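Local coordinates for shikimate kinase (Bacteroides thetaiotaomicron, PDB 3VAA), which probably catalyses the magnesium-dependent transfer of phosphate from ATP to the 3-hydroxyl of shikimate, a step on the pathway to chorismate, at residues 54-57 / 58-61; 64-68 / 69-73; 108-111 / 112-115; 140-143 / 144-147; 156-159 / 160-164. All blocks are in the same frame, centred on the assembly; numbering follows the deposited sequence.

How the interactions relate
All five contacts are local, each within one unbroken run of chain, and they follow one another in series without nesting or crossing. Interaction 1 turns the edge strand 53-55 into helix 56-64; interaction 2 then closes the short loop to helix 68-91. The two touch, with Ile60 packed on Leu71 and Glu61 reaching forward to Val68 N. Interaction 3 turns the chain after strand 97-100 into helix 111-118. Interaction 4 folds the loop between helices 128-137 and 150-168, and interaction 5 is a turn of the latter helix, touching interaction 4 through Phe156. Interactions 1 and 5 lie on opposite sides of the chain's centre, about 24 Å apart between centres.

Interaction 1: 54-57 / 58-61; sequences IDLD and WYIE
Asp55 and Tyr59 meet at the junction where the edge strand 53-55 of the central parallel sheet runs straight into helix 56-64, in the P-loop kinase fold of the shikimate kinases. Backbone hydrogen bonds build the first turn: Tyr59 N donates to Asp55 O at 3.0 Å, and the pattern advances by one residue through Ile60 N to Leu56 O and Glu61 N to Asp57 O.

A second polar link is a cap. Asp55 occupies the N-cap position, and with CG trans to the backbone N (chi1 175°) its carboxylate swings to the start of the helix, where OD1 accepts from Asp57 N at 3.0 Å. The bond is bent, 134° at the hydrogen, and its donor stands above the carboxylate plane. The Asp55 side chain also lies about 4 Å from that of Thr39, nearest atoms compared; Thr39 is a predicted magnesium ligand, so the capping side chain lies beside the predicted metal site. The same bond holds the backbone of Asp57, a predicted shikimate-binding residue, at the helix start.

The remaining contacts are van der Waals ones. Ile54 CG2 rests on Tyr59 CB at 4.2 Å. Leu56 sends CD1 obliquely to the Tyr59 ring, whose OH is hydrogen-bonded to Glu90 of helix 68-91. At the edge of the Trp58 indole, near its plane, lies Asp55 O. Leu56 and Ile60 slant across each other, CG to CD1 at 4.1 Å. Asp57 and Ile60 instead run side by side in the same direction, which leaves Ile60 CD1 4.1 Å from Asp57 OD1.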
loop_
_atom_site.group_PDB
_atom_site.type_symbol
_atom_site.label_atom_id
_atom_site.label_comp_id
_atom_site.label_asym_id
_atom_site.label_seq_id
_atom_site.Cartn_x
_atom_site.Cartn_y
_atom_site.Cartn_z
ATOM N N ILE A 54 -8.731 -1.778 -6.531
ATOM C CA ILE A 54 -8.032 -0.792 -7.349
ATOM C C ILE A 54 -6.645 -0.482 -6.755
ATOM O O ILE A 54 -6.540 -0.082 -5.601
ATOM C CB ILE A 54 -8.842 0.530 -7.440
ATOM C CG1 ILE A 54 -10.208 0.268 -8.084
ATOM C CG2 ILE A 54 -8.065 1.603 -8.248
ATOM C CD1 ILE A 54 -11.060 1.504 -8.209
ATOM N N ASP A 55 -5.597 -0.672 -7.549
ATOM C CA ASP A 55 -4.225 -0.305 -7.167
ATOM C C ASP A 55 -4.019 1.111 -7.731
ATOM O O ASP A 55 -4.140 1.332 -8.928
ATOM C CB ASP A 55 -3.241 -1.292 -7.783
ATOM C CG ASP A 55 -1.782 -0.944 -7.543
ATOM O OD1 ASP A 55 -1.455 0.174 -7.129
ATOM O OD2 ASP A 55 -0.937 -1.822 -7.790
ATOM N N LEU A 56 -3.754 2.077 -6.870
ATOM C CA LEU A 56 -3.596 3.463 -7.332
ATOM C C LEU A 56 -2.540 3.631 -8.420
ATOM O O LEU A 56 -2.741 4.403 -9.354
ATOM C CB LEU A 56 -3.303 4.396 -6.157
ATOM C CG LEU A 56 -3.255 5.908 -6.452
ATOM C CD1 LEU A 56 -4.492 6.363 -7.181
ATOM C CD2 LEU A 56 -3.062 6.683 -5.126
ATOM N N ASP A 57 -1.420 2.924 -8.310
ATOM C CA ASP A 57 -0.394 3.002 -9.360
ATOM C C ASP A 57 -0.931 2.556 -10.705
ATOM O O ASP A 57 -0.590 3.153 -11.749
ATOM C CB ASP A 57 0.834 2.193 -8.996
ATOM C CG ASP A 57 1.685 2.853 -7.931
ATOM O OD1 ASP A 57 1.430 4.021 -7.560
ATOM O OD2 ASP A 57 2.652 2.193 -7.485
ATOM N N TRP A 58 -1.750 1.503 -10.702
ATOM C CA TRP A 58 -2.373 1.034 -11.950
ATOM C C TRP A 58 -3.304 2.116 -12.480
ATOM O O TRP A 58 -3.319 2.409 -13.687
ATOM C CB TRP A 58 -3.138 -0.283 -11.724
ATOM C CG TRP A 58 -4.016 -0.712 -12.873
ATOM C CD1 TRP A 58 -3.647 -1.458 -13.950
ATOM C CD2 TRP A 58 -5.415 -0.416 -13.048
ATOM N NE1 TRP A 58 -4.724 -1.640 -14.794
ATOM C CE2 TRP A 58 -5.819 -1.013 -14.262
ATOM C CE3 TRP A 58 -6.360 0.300 -12.296
ATOM C CZ2 TRP A 58 -7.133 -0.925 -14.743
ATOM C CZ3 TRP A 58 -7.664 0.398 -12.777
ATOM C CH2 TRP A 58 -8.037 -0.218 -13.994
ATOM N N TYR A 59 -4.078 2.720 -11.574
ATOM C CA TYR A 59 -5.031 3.764 -11.969
ATOM C C TYR A 59 -4.305 4.953 -12.626
ATOM O O TYR A 59 -4.730 5.489 -13.665
ATOM C CB TYR A 59 -5.850 4.191 -10.754
ATOM C CG TYR A 59 -6.921 5.181 -11.071
ATOM C CD1 TYR A 59 -8.165 4.761 -11.512
ATOM C CD2 TYR A 59 -6.700 6.553 -10.938
ATOM C CE1 TYR A 59 -9.156 5.676 -11.818
ATOM C CE2 TYR A 59 -7.685 7.462 -11.226
ATOM C CZ TYR A 59 -8.915 7.018 -11.680
ATOM O OH TYR A 59 -9.923 7.917 -11.984
ATOM N N ILE A 60 -3.193 5.337 -12.026
ATOM C CA ILE A 60 -2.341 6.414 -12.542
ATOM C C ILE A 60 -1.869 6.089 -13.974
ATOM O O ILE A 60 -1.974 6.924 -14.867
ATOM C CB ILE A 60 -1.129 6.617 -11.621
ATOM C CG1 ILE A 60 -1.545 7.343 -10.328
ATOM C CG2 ILE A 60 -0.024 7.398 -12.362
ATOM C CD1 ILE A 60 -0.465 7.295 -9.186
ATOM N N GLU A 61 -1.389 4.865 -14.188
ATOM C CA GLU A 61 -0.901 4.474 -15.518
ATOM C C GLU A 61 -2.007 4.474 -16.558
ATOM O O GLU A 61 -1.767 4.834 -17.731
ATOM C CB GLU A 61 -0.190 3.115 -15.470
ATOM C CG GLU A 61 1.003 3.105 -14.523
ATOM C CD GLU A 61 1.909 1.884 -14.671
ATOM O OE1 GLU A 61 1.611 0.989 -15.504
ATOM O OE2 GLU A 61 2.954 1.849 -13.979
#

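Interaction 2: 64-68 / 69-73; sequences FHKTV and GELFT
Leu71 folds back over Lys66 and Phe64 at the start of helix 68-91, and is the residue most covered by this contact. Its CD2 methyl touches both Lys66 CD, 3.9 Å away, and Phe64 CB, at 4.1 Å, while the extended lysine chain crosses it at about a right angle. The lysine runs on to a salt bridge with Glu74. Lys66 O is buried here with no polar partner in the model. Leu71 also belongs to the first helical turn, since its N donates to Thr67 O at 3.0 Å.

Val68 begins that turn. Its O accepts from Phe72 N, and its CG2, placed between the backbone N and the carbonyl carbon, sits 3.3 Å from Gly69 N.

Glu70 supplies the polar lock. Together with Thr67 it forms a capping box: Glu70 N donates to Thr67 OG1 at 3.1 Å, and Thr67 N answers with a nearly straight bond, 165° at the hydrogen, to Glu70 OE1 at 2.9 Å. The glutamate uses its anti lone pair, the one turned from its other oxygen. A chi1 of 66° brings Thr67 OG1 round to face the helix start.

The cap is tied to the preceding helix 56-64: Val68 N donates to Glu61 OE2, and Val68 and Leu71 both pack on Ile60, while Leu71 also touches Phe80 and Leu83 of its own helix.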
loop_
_atom_site.group_PDB
_atom_site.type_symbol
_atom_site.label_atom_id
_atom_site.label_comp_id
_atom_site.label_asym_id
_atom_site.label_seq_id
_atom_site.Cartn_x
_atom_site.Cartn_y
_atom_site.Cartn_z
ATOM N N PHE A 64 -2.787 8.321 -17.476
ATOM C CA PHE A 64 -1.774 9.076 -18.194
ATOM C C PHE A 64 -1.165 8.349 -19.383
ATOM O O PHE A 64 -0.435 8.959 -20.155
ATOM C CB PHE A 64 -0.697 9.534 -17.205
ATOM C CG PHE A 64 -1.195 10.575 -16.243
ATOM C CD1 PHE A 64 -1.084 11.918 -16.546
ATOM C CD2 PHE A 64 -1.826 10.208 -15.068
ATOM C CE1 PHE A 64 -1.557 12.877 -15.685
ATOM C CE2 PHE A 64 -2.301 11.159 -14.203
ATOM C CZ PHE A 64 -2.168 12.494 -14.506
ATOM N N HIS A 65 -1.518 7.076 -19.554
ATOM C CA HIS A 65 -0.964 6.231 -20.625
ATOM C C HIS A 65 0.562 6.286 -20.611
ATOM O O HIS A 65 1.228 6.306 -21.652
ATOM C CB HIS A 65 -1.553 6.620 -21.988
ATOM C CG HIS A 65 -3.044 6.515 -22.036
ATOM N ND1 HIS A 65 -3.876 7.606 -21.898
ATOM C CD2 HIS A 65 -3.854 5.436 -22.152
ATOM C CE1 HIS A 65 -5.135 7.207 -21.959
ATOM N NE2 HIS A 65 -5.148 5.893 -22.109
ATOM N N LYS A 66 1.093 6.288 -19.393
ATOM C CA LYS A 66 2.503 6.316 -19.116
ATOM C C LYS A 66 2.678 5.525 -17.847
ATOM O O LYS A 66 1.813 5.564 -16.981
ATOM C CB LYS A 66 3.006 7.741 -18.882
ATOM C CG LYS A 66 3.145 8.580 -20.161
ATOM C CD LYS A 66 3.357 10.048 -19.844
ATOM C CE LYS A 66 3.439 10.891 -21.120
ATOM N NZ LYS A 66 3.333 12.346 -20.808
ATOM N N THR A 67 3.785 4.803 -17.733
ATOM C CA THR A 67 4.055 4.052 -16.509
ATOM C C THR A 67 4.458 5.021 -15.415
ATOM O O THR A 67 4.795 6.172 -15.693
ATOM C CB THR A 67 5.177 3.041 -16.697
ATOM O OG1 THR A 67 6.416 3.726 -16.945
ATOM C CG2 THR A 67 4.864 2.100 -17.856
ATOM N N VAL A 68 4.396 4.571 -14.154
ATOM C CA VAL A 68 4.820 5.426 -13.050
ATOM C C VAL A 68 6.299 5.815 -13.169
ATOM O O VAL A 68 6.664 6.928 -12.809
ATOM C CB VAL A 68 4.529 4.777 -11.673
ATOM C CG1 VAL A 68 3.018 4.745 -11.445
ATOM C CG2 VAL A 68 5.098 3.424 -11.598
ATOM N N GLY A 69 7.140 4.918 -13.707
ATOM C CA GLY A 69 8.541 5.227 -13.900
ATOM C C GLY A 69 8.739 6.334 -14.922
ATOM O O GLY A 69 9.615 7.200 -14.765
ATOM N N GLU A 70 7.957 6.290 -15.992
ATOM C CA GLU A 70 8.024 7.316 -17.026
ATOM C C GLU A 70 7.594 8.678 -16.462
ATOM O O GLU A 70 8.209 9.707 -16.755
ATOM C CB GLU A 70 7.117 6.931 -18.198
ATOM C CG GLU A 70 7.667 5.765 -19.025
ATOM C CD GLU A 70 6.787 5.410 -20.212
ATOM O OE1 GLU A 70 5.574 5.206 -20.030
ATOM O OE2 GLU A 70 7.319 5.311 -21.332
ATOM N N LEU A 71 6.535 8.670 -15.654
ATOM C CA LEU A 71 6.022 9.900 -15.053
ATOM C C LEU A 71 7.037 10.529 -14.108
ATOM O O LEU A 71 7.238 11.756 -14.110
ATOM C CB LEU A 71 4.693 9.622 -14.329
ATOM C CG LEU A 71 3.497 9.341 -15.247
ATOM C CD1 LEU A 71 2.332 8.687 -14.470
ATOM C CD2 LEU A 71 3.025 10.615 -15.975
ATOM N N PHE A 72 7.699 9.688 -13.322
ATOM C CA PHE A 72 8.709 10.147 -12.379
ATOM C C PHE A 72 9.879 10.826 -13.125
ATOM O O PHE A 72 10.373 11.877 -12.705
ATOM C CB PHE A 72 9.208 8.963 -11.550
ATOM C CG PHE A 72 9.624 9.323 -10.163
ATOM C CD1 PHE A 72 8.709 9.245 -9.120
ATOM C CD2 PHE A 72 10.932 9.709 -9.883
ATOM C CE1 PHE A 72 9.071 9.567 -7.822
ATOM C CE2 PHE A 72 11.315 10.033 -8.578
ATOM C CZ PHE A 72 10.379 9.963 -7.544
ATOM N N THR A 73 10.314 10.227 -14.234
ATOM C CA THR A 73 11.396 10.792 -15.036
ATOM C C THR A 73 10.949 12.061 -15.760
ATOM O O THR A 73 11.687 13.037 -15.816
ATOM C CB THR A 73 11.926 9.779 -16.072
ATOM O OG1 THR A 73 12.499 8.654 -15.391
ATOM C CG2 THR A 73 13.004 10.425 -16.967
#

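Interaction 3: 108-111 / 112-115; sequences FYDN and MEFM
Asp110 and Phe114 are joined by the first backbone bond of helix 111-118, Phe114 N to Asp110 O at 2.7 Å. The next, Met115 N to Asn111 O, is 2.9 Å long. Ahead of them a type II' beta turn runs from Phe108 to Asn111, closed by Asn111 N donating to Phe108 O at 3.0 Å. The same Phe108 O receives a hydrogen from a water at 3.0 Å, and that water accepts from Met112 N at 3.2 Å, so an early amide of the helix is satisfied through solvent.

The side chains find their partners beyond the turn. Asn111 ND2 donates to Ala105 O, whereas Asp110, at the N-cap position, makes no capping bond with its carboxylate. Asp110 CG lies between its backbone N and carbonyl carbon (chi1 58°), and the side chain crosses that of Glu113 at about a right angle, with the two carboxylate planes 79° apart.

Asp110 OD2 and Glu113 OE2 lie 4.1 Å apart. Arg117 forms a salt bridge with Glu113 and a long, weak ion pair with Asp110, so one guanidinium would partly offset the mutual repulsion of the two acids, mainly through Glu113.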
loop_
_atom_site.group_PDB
_atom_site.type_symbol
_atom_site.label_atom_id
_atom_site.label_comp_id
_atom_site.label_asym_id
_atom_site.label_seq_id
_atom_site.Cartn_x
_atom_site.Cartn_y
_atom_site.Cartn_z
ATOM N N PHE A 108 2.815 12.572 1.641
ATOM C CA PHE A 108 2.696 13.854 0.950
ATOM C C PHE A 108 1.342 14.504 1.085
ATOM O O PHE A 108 0.330 13.830 1.368
ATOM C CB PHE A 108 3.051 13.642 -0.513
ATOM C CG PHE A 108 4.439 13.134 -0.702
ATOM C CD1 PHE A 108 5.521 14.002 -0.650
ATOM C CD2 PHE A 108 4.666 11.790 -0.868
ATOM C CE1 PHE A 108 6.817 13.525 -0.797
ATOM C CE2 PHE A 108 5.953 11.303 -1.002
ATOM C CZ PHE A 108 7.021 12.161 -0.964
ATOM N N TYR A 109 1.330 15.826 0.869
ATOM C CA TYR A 109 0.105 16.634 0.965
ATOM C C TYR A 109 -0.625 16.301 2.262
ATOM O O TYR A 109 0.035 16.115 3.297
ATOM C CB TYR A 109 -0.762 16.425 -0.294
ATOM C CG TYR A 109 -0.074 16.927 -1.550
ATOM C CD1 TYR A 109 -0.172 18.266 -1.927
ATOM C CD2 TYR A 109 0.683 16.088 -2.344
ATOM C CE1 TYR A 109 0.477 18.742 -3.056
ATOM C CE2 TYR A 109 1.351 16.558 -3.470
ATOM C CZ TYR A 109 1.235 17.876 -3.826
ATOM O OH TYR A 109 1.870 18.352 -4.938
ATOM N N ASP A 110 -1.963 16.252 2.233
ATOM C CA ASP A 110 -2.748 15.788 3.385
ATOM C C ASP A 110 -3.298 14.393 3.045
ATOM O O ASP A 110 -4.374 14.008 3.507
ATOM C CB ASP A 110 -3.925 16.740 3.659
ATOM C CG ASP A 110 -4.869 16.881 2.460
ATOM O OD1 ASP A 110 -4.467 16.534 1.318
ATOM O OD2 ASP A 110 -6.016 17.365 2.667
ATOM N N ASN A 111 -2.548 13.625 2.260
ATOM C CA ASN A 111 -3.046 12.330 1.757
ATOM C C ASN A 111 -3.562 11.384 2.839
ATOM O O ASN A 111 -4.603 10.761 2.658
ATOM C CB ASN A 111 -1.966 11.626 0.935
ATOM C CG ASN A 111 -1.708 12.282 -0.435
ATOM O OD1 ASN A 111 -2.397 13.218 -0.861
ATOM N ND2 ASN A 111 -0.687 11.768 -1.136
ATOM N N MET A 112 -2.833 11.266 3.948
ATOM C CA MET A 112 -3.252 10.345 5.010
ATOM C C MET A 112 -4.502 10.874 5.694
ATOM O O MET A 112 -5.452 10.132 5.913
ATOM C CB MET A 112 -2.144 10.094 6.030
ATOM C CG MET A 112 -2.517 9.028 7.113
ATOM S SD MET A 112 -2.987 7.411 6.440
ATOM C CE MET A 112 -1.745 7.431 5.314
ATOM N N GLU A 113 -4.515 12.169 5.994
ATOM C CA GLU A 113 -5.653 12.789 6.646
ATOM C C GLU A 113 -6.881 12.671 5.731
ATOM O O GLU A 113 -8.000 12.407 6.192
ATOM C CB GLU A 113 -5.305 14.237 6.973
ATOM C CG GLU A 113 -6.401 15.077 7.555
ATOM C CD GLU A 113 -5.974 16.537 7.663
ATOM O OE1 GLU A 113 -5.302 16.894 8.651
ATOM O OE2 GLU A 113 -6.313 17.325 6.752
ATOM N N PHE A 114 -6.658 12.834 4.427
ATOM C CA PHE A 114 -7.725 12.747 3.443
ATOM C C PHE A 114 -8.306 11.345 3.350
ATOM O O PHE A 114 -9.536 11.155 3.381
ATOM C CB PHE A 114 -7.236 13.275 2.099
ATOM C CG PHE A 114 -8.226 13.106 0.990
ATOM C CD1 PHE A 114 -9.313 13.961 0.880
ATOM C CD2 PHE A 114 -8.054 12.116 0.048
ATOM C CE1 PHE A 114 -10.240 13.796 -0.153
ATOM C CE2 PHE A 114 -8.956 11.938 -0.993
ATOM C CZ PHE A 114 -10.049 12.794 -1.097
ATOM N N MET A 115 -7.436 10.348 3.295
ATOM C CA MET A 115 -7.880 8.970 3.294
ATOM C C MET A 115 -8.655 8.671 4.597
ATOM O O MET A 115 -9.718 8.051 4.552
ATOM C CB MET A 115 -6.689 8.024 3.136
ATOM C CG MET A 115 -6.174 7.972 1.717
ATOM S SD MET A 115 -4.905 6.730 1.441
ATOM C CE MET A 115 -3.449 7.515 2.088
HETATM O O HOH W 1 -0.014 12.714 4.177
#

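Interaction 4: 140-143 / 144-147; sequences QQRP and ILQG
Leu145 and Gln146 each bring a backbone N-H over the flat carbonyl group of a residue three earlier. Leu145 N stands 43° out of the plane of the Arg142 carbonyl, and Gln146 N stands 60° out of that of Pro143. The three-residue spacing of these bonds marks two overlapping 3-10 turns, a short 3-10 segment that bends the loop between helices 128-137 and 150-168. By its place in the chain this loop probably corresponds to the lid of other shikimate kinases. The bonds are of ordinary length: Leu145 N to Arg142 O is 3.1 Å, and Gln146 N to Pro143 O is 3.0 Å.

Arg142 contributes to the contact with the root of its side chain, CB lying 3.9 Å from Leu145 CD1. Its guanidinium is carried away from residues 144-147 by a bend at chi2 (-66°). The Arg142 side chain comes within about 5 Å of Gly35, nearest atoms compared; Gly35 is itself a predicted ATP-binding residue, which is consistent with the same prediction for Arg142. A diethylene glycol molecule, probably from the crystallisation liquor, is also bound beside it.

Leu145, buried, also touches Leu135 of one flanking helix and Leu153 and Phe156 of the other, and Met34 touches Arg142, Ile144 and Leu145 alike. On the exposed side the Gln146 chain turns back along Pro143, with CB 3.3 Å from Pro143 O and OE1 4.0 Å from Pro143 CA.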
loop_
_atom_site.group_PDB
_atom_site.type_symbol
_atom_site.label_atom_id
_atom_site.label_comp_id
_atom_site.label_asym_id
_atom_site.label_seq_id
_atom_site.Cartn_x
_atom_site.Cartn_y
_atom_site.Cartn_z
ATOM N N GLN A 140 14.322 -9.139 -7.663
ATOM C CA GLN A 140 14.277 -8.806 -9.099
ATOM C C GLN A 140 13.184 -7.783 -9.443
ATOM O O GLN A 140 13.327 -6.997 -10.387
ATOM C CB GLN A 140 14.063 -10.082 -9.919
ATOM C CG GLN A 140 13.780 -9.859 -11.418
ATOM C CD GLN A 140 14.898 -9.135 -12.137
ATOM O OE1 GLN A 140 16.067 -9.214 -11.739
ATOM N NE2 GLN A 140 14.554 -8.448 -13.230
ATOM N N GLN A 141 12.089 -7.804 -8.692
ATOM C CA GLN A 141 10.970 -6.905 -8.958
ATOM C C GLN A 141 11.118 -5.541 -8.290
ATOM O O GLN A 141 10.247 -4.689 -8.453
ATOM C CB GLN A 141 9.641 -7.535 -8.500
ATOM C CG GLN A 141 9.155 -8.674 -9.354
ATOM C CD GLN A 141 9.971 -9.944 -9.205
ATOM O OE1 GLN A 141 10.170 -10.447 -8.090
ATOM N NE2 GLN A 141 10.417 -10.495 -10.331
ATOM N N ARG A 142 12.213 -5.329 -7.555
ATOM C CA ARG A 142 12.424 -4.074 -6.810
ATOM C C ARG A 142 13.808 -3.522 -7.112
ATOM O O ARG A 142 14.758 -3.794 -6.369
ATOM C CB ARG A 142 12.303 -4.344 -5.294
ATOM C CG ARG A 142 11.015 -5.030 -4.864
ATOM C CD ARG A 142 9.793 -4.144 -5.078
ATOM N NE ARG A 142 8.589 -4.759 -4.509
ATOM C CZ ARG A 142 7.389 -4.186 -4.500
ATOM N NH1 ARG A 142 7.216 -2.977 -5.030
ATOM N NH2 ARG A 142 6.355 -4.822 -3.948
ATOM N N PRO A 143 13.940 -2.756 -8.209
ATOM C CA PRO A 143 15.238 -2.209 -8.629
ATOM C C PRO A 143 15.987 -1.382 -7.580
ATOM O O PRO A 143 17.220 -1.444 -7.522
ATOM C CB PRO A 143 14.872 -1.330 -9.836
ATOM C CG PRO A 143 13.427 -1.060 -9.701
ATOM C CD PRO A 143 12.858 -2.302 -9.104
ATOM N N ILE A 144 15.264 -0.625 -6.757
ATOM C CA ILE A 144 15.911 0.182 -5.722
ATOM C C ILE A 144 16.771 -0.668 -4.753
ATOM O O ILE A 144 17.707 -0.150 -4.140
ATOM C CB ILE A 144 14.857 1.018 -4.919
ATOM C CG1 ILE A 144 15.508 2.228 -4.240
ATOM C CG2 ILE A 144 14.106 0.154 -3.914
ATOM C CD1 ILE A 144 14.494 3.149 -3.542
ATOM N N LEU A 145 16.469 -1.963 -4.628
ATOM C CA LEU A 145 17.219 -2.853 -3.702
ATOM C C LEU A 145 18.391 -3.591 -4.355
ATOM O O LEU A 145 19.162 -4.277 -3.675
ATOM C CB LEU A 145 16.280 -3.905 -3.111
ATOM C CG LEU A 145 15.028 -3.372 -2.421
ATOM C CD1 LEU A 145 14.200 -4.532 -1.874
ATOM C CD2 LEU A 145 15.412 -2.401 -1.306
ATOM N N GLN A 146 18.530 -3.444 -5.667
ATOM C CA GLN A 146 19.545 -4.174 -6.407
ATOM C C GLN A 146 20.945 -4.002 -5.786
ATOM O O GLN A 146 21.367 -2.892 -5.465
ATOM C CB GLN A 146 19.491 -3.752 -7.877
ATOM C CG GLN A 146 20.054 -4.760 -8.858
ATOM C CD GLN A 146 19.300 -4.726 -10.191
ATOM O OE1 GLN A 146 18.062 -4.603 -10.218
ATOM N NE2 GLN A 146 20.027 -4.864 -11.287
ATOM N N GLY A 147 21.634 -5.117 -5.563
ATOM C CA GLY A 147 22.978 -5.073 -4.991
ATOM C C GLY A 147 23.035 -5.082 -3.468
ATOM O O GLY A 147 24.104 -5.283 -2.895
#

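Interaction 5: 156-159 / 160-164; sequences FIIQ and ALEKR
Ile158 and Glu162 lie one helical turn apart and slant across each other, Glu162 OE2 ending 3.7 Å from the CG2 methyl of Ile158. The extended glutamate also passes Gln159 at a slant, with Glu162 OE1 4.2 Å from Gln159 CG and the amide and carboxylate planes turned 35° from one another. Ile157 and Leu161 repeat the one-turn spacing with apolar ends, CG2 to CD1 at 4.3 Å.

Lys163 is the chain that doubles back. A bend at its last torsion (chi4 71°) brings NZ back to Gln159 O, to which it makes a weak hydrogen bond of 3.4 Å. That oxygen already accepts from Lys163 N at 3.1 Å, so the weak NZ bond adds to the backbone one.

A firmer pair of bonds comes from Arg164, predicted to bind shikimate. Its N and its NH1 both donate to Ala160 O, the NH1 bond being 3.0 Å, and the oxygen lies at the edge of the guanidinium, close to its plane. This bond should restrict rotation of the group. Further backbone bonds, such as Ala160 N to Phe156 O, keep the turn regular.

All of this belongs to helix 150-168. Ile157 and Leu161 face helix 128-137, where both touch Leu131 and the former also meets Leu135, while Phe156 and Ala160 pack on Tyr33 in the loop between strand 27-31 and helix 38-49.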
loop_
_atom_site.group_PDB
_atom_site.type_symbol
_atom_site.label_atom_id
_atom_site.label_comp_id
_atom_site.label_asym_id
_atom_site.label_seq_id
_atom_site.Cartn_x
_atom_site.Cartn_y
_atom_site.Cartn_z
ATOM N N PHE A 156 18.486 -0.792 5.061
ATOM C CA PHE A 156 17.736 0.017 4.089
ATOM C C PHE A 156 16.221 0.017 4.373
ATOM O O PHE A 156 15.553 1.083 4.379
ATOM C CB PHE A 156 18.020 -0.454 2.662
ATOM C CG PHE A 156 17.345 0.383 1.602
ATOM C CD1 PHE A 156 16.084 0.040 1.122
ATOM C CD2 PHE A 156 17.954 1.520 1.116
ATOM C CE1 PHE A 156 15.459 0.807 0.167
ATOM C CE2 PHE A 156 17.326 2.296 0.153
ATOM C CZ PHE A 156 16.077 1.928 -0.322
ATOM N N ILE A 157 15.686 -1.176 4.623
ATOM C CA ILE A 157 14.267 -1.341 4.961
ATOM C C ILE A 157 13.933 -0.623 6.273
ATOM O O ILE A 157 12.984 0.183 6.349
ATOM C CB ILE A 157 13.923 -2.840 5.107
ATOM C CG1 ILE A 157 14.039 -3.518 3.737
ATOM C CG2 ILE A 157 12.529 -3.036 5.680
ATOM C CD1 ILE A 157 13.998 -5.060 3.796
ATOM N N ILE A 158 14.724 -0.901 7.305
ATOM C CA ILE A 158 14.487 -0.299 8.618
ATOM C C ILE A 158 14.483 1.214 8.539
ATOM O O ILE A 158 13.599 1.857 9.111
ATOM C CB ILE A 158 15.507 -0.796 9.683
ATOM C CG1 ILE A 158 15.242 -2.272 10.007
ATOM C CG2 ILE A 158 15.417 0.043 10.960
ATOM C CD1 ILE A 158 16.318 -2.940 10.888
ATOM N N GLN A 159 15.437 1.792 7.818
ATOM C CA GLN A 159 15.499 3.254 7.688
ATOM C C GLN A 159 14.338 3.803 6.873
ATOM O O GLN A 159 13.820 4.885 7.173
ATOM C CB GLN A 159 16.833 3.675 7.070
ATOM C CG GLN A 159 18.011 3.397 8.014
ATOM C CD GLN A 159 19.373 3.374 7.319
ATOM O OE1 GLN A 159 19.518 3.798 6.168
ATOM N NE2 GLN A 159 20.375 2.863 8.024
ATOM N N ALA A 160 13.944 3.081 5.824
ATOM C CA ALA A 160 12.818 3.511 5.014
ATOM C C ALA A 160 11.546 3.558 5.874
ATOM O O ALA A 160 10.759 4.505 5.778
ATOM C CB ALA A 160 12.630 2.575 3.794
ATOM N N LEU A 161 11.351 2.548 6.725
ATOM C CA LEU A 161 10.193 2.501 7.604
ATOM C C LEU A 161 10.273 3.643 8.624
ATOM O O LEU A 161 9.255 4.207 9.005
ATOM C CB LEU A 161 10.061 1.159 8.333
ATOM C CG LEU A 161 9.768 -0.095 7.524
ATOM C CD1 LEU A 161 9.759 -1.336 8.440
ATOM C CD2 LEU A 161 8.444 0.030 6.772
ATOM N N GLU A 162 11.476 3.972 9.082
ATOM C CA GLU A 162 11.628 5.101 10.034
ATOM C C GLU A 162 11.117 6.401 9.417
ATOM O O GLU A 162 10.488 7.219 10.105
ATOM C CB GLU A 162 13.081 5.276 10.471
ATOM C CG GLU A 162 13.589 4.178 11.413
ATOM C CD GLU A 162 15.092 4.243 11.679
ATOM O OE1 GLU A 162 15.787 5.108 11.086
ATOM O OE2 GLU A 162 15.573 3.410 12.480
ATOM N N LYS A 163 11.403 6.621 8.134
ATOM C CA LYS A 163 10.959 7.859 7.475
ATOM C C LYS A 163 9.448 7.837 7.247
ATOM O O LYS A 163 8.759 8.876 7.370
ATOM C CB LYS A 163 11.672 8.075 6.131
ATOM C CG LYS A 163 13.203 8.033 6.196
ATOM C CD LYS A 163 13.867 8.376 4.844
ATOM C CE LYS A 163 15.304 7.780 4.684
ATOM N NZ LYS A 163 15.357 6.272 4.497
ATOM N N ARG A 164 8.927 6.656 6.902
ATOM C CA ARG A 164 7.497 6.511 6.599
ATOM C C ARG A 164 6.567 6.309 7.790
ATOM O O ARG A 164 5.420 6.716 7.748
ATOM C CB ARG A 164 7.306 5.385 5.604
ATOM C CG ARG A 164 7.880 5.705 4.270
ATOM C CD ARG A 164 8.225 4.474 3.493
ATOM N NE ARG A 164 8.751 4.832 2.178
ATOM C CZ ARG A 164 9.961 5.340 1.967
ATOM N NH1 ARG A 164 10.787 5.575 2.980
ATOM N NH2 ARG A 164 10.339 5.649 0.734
#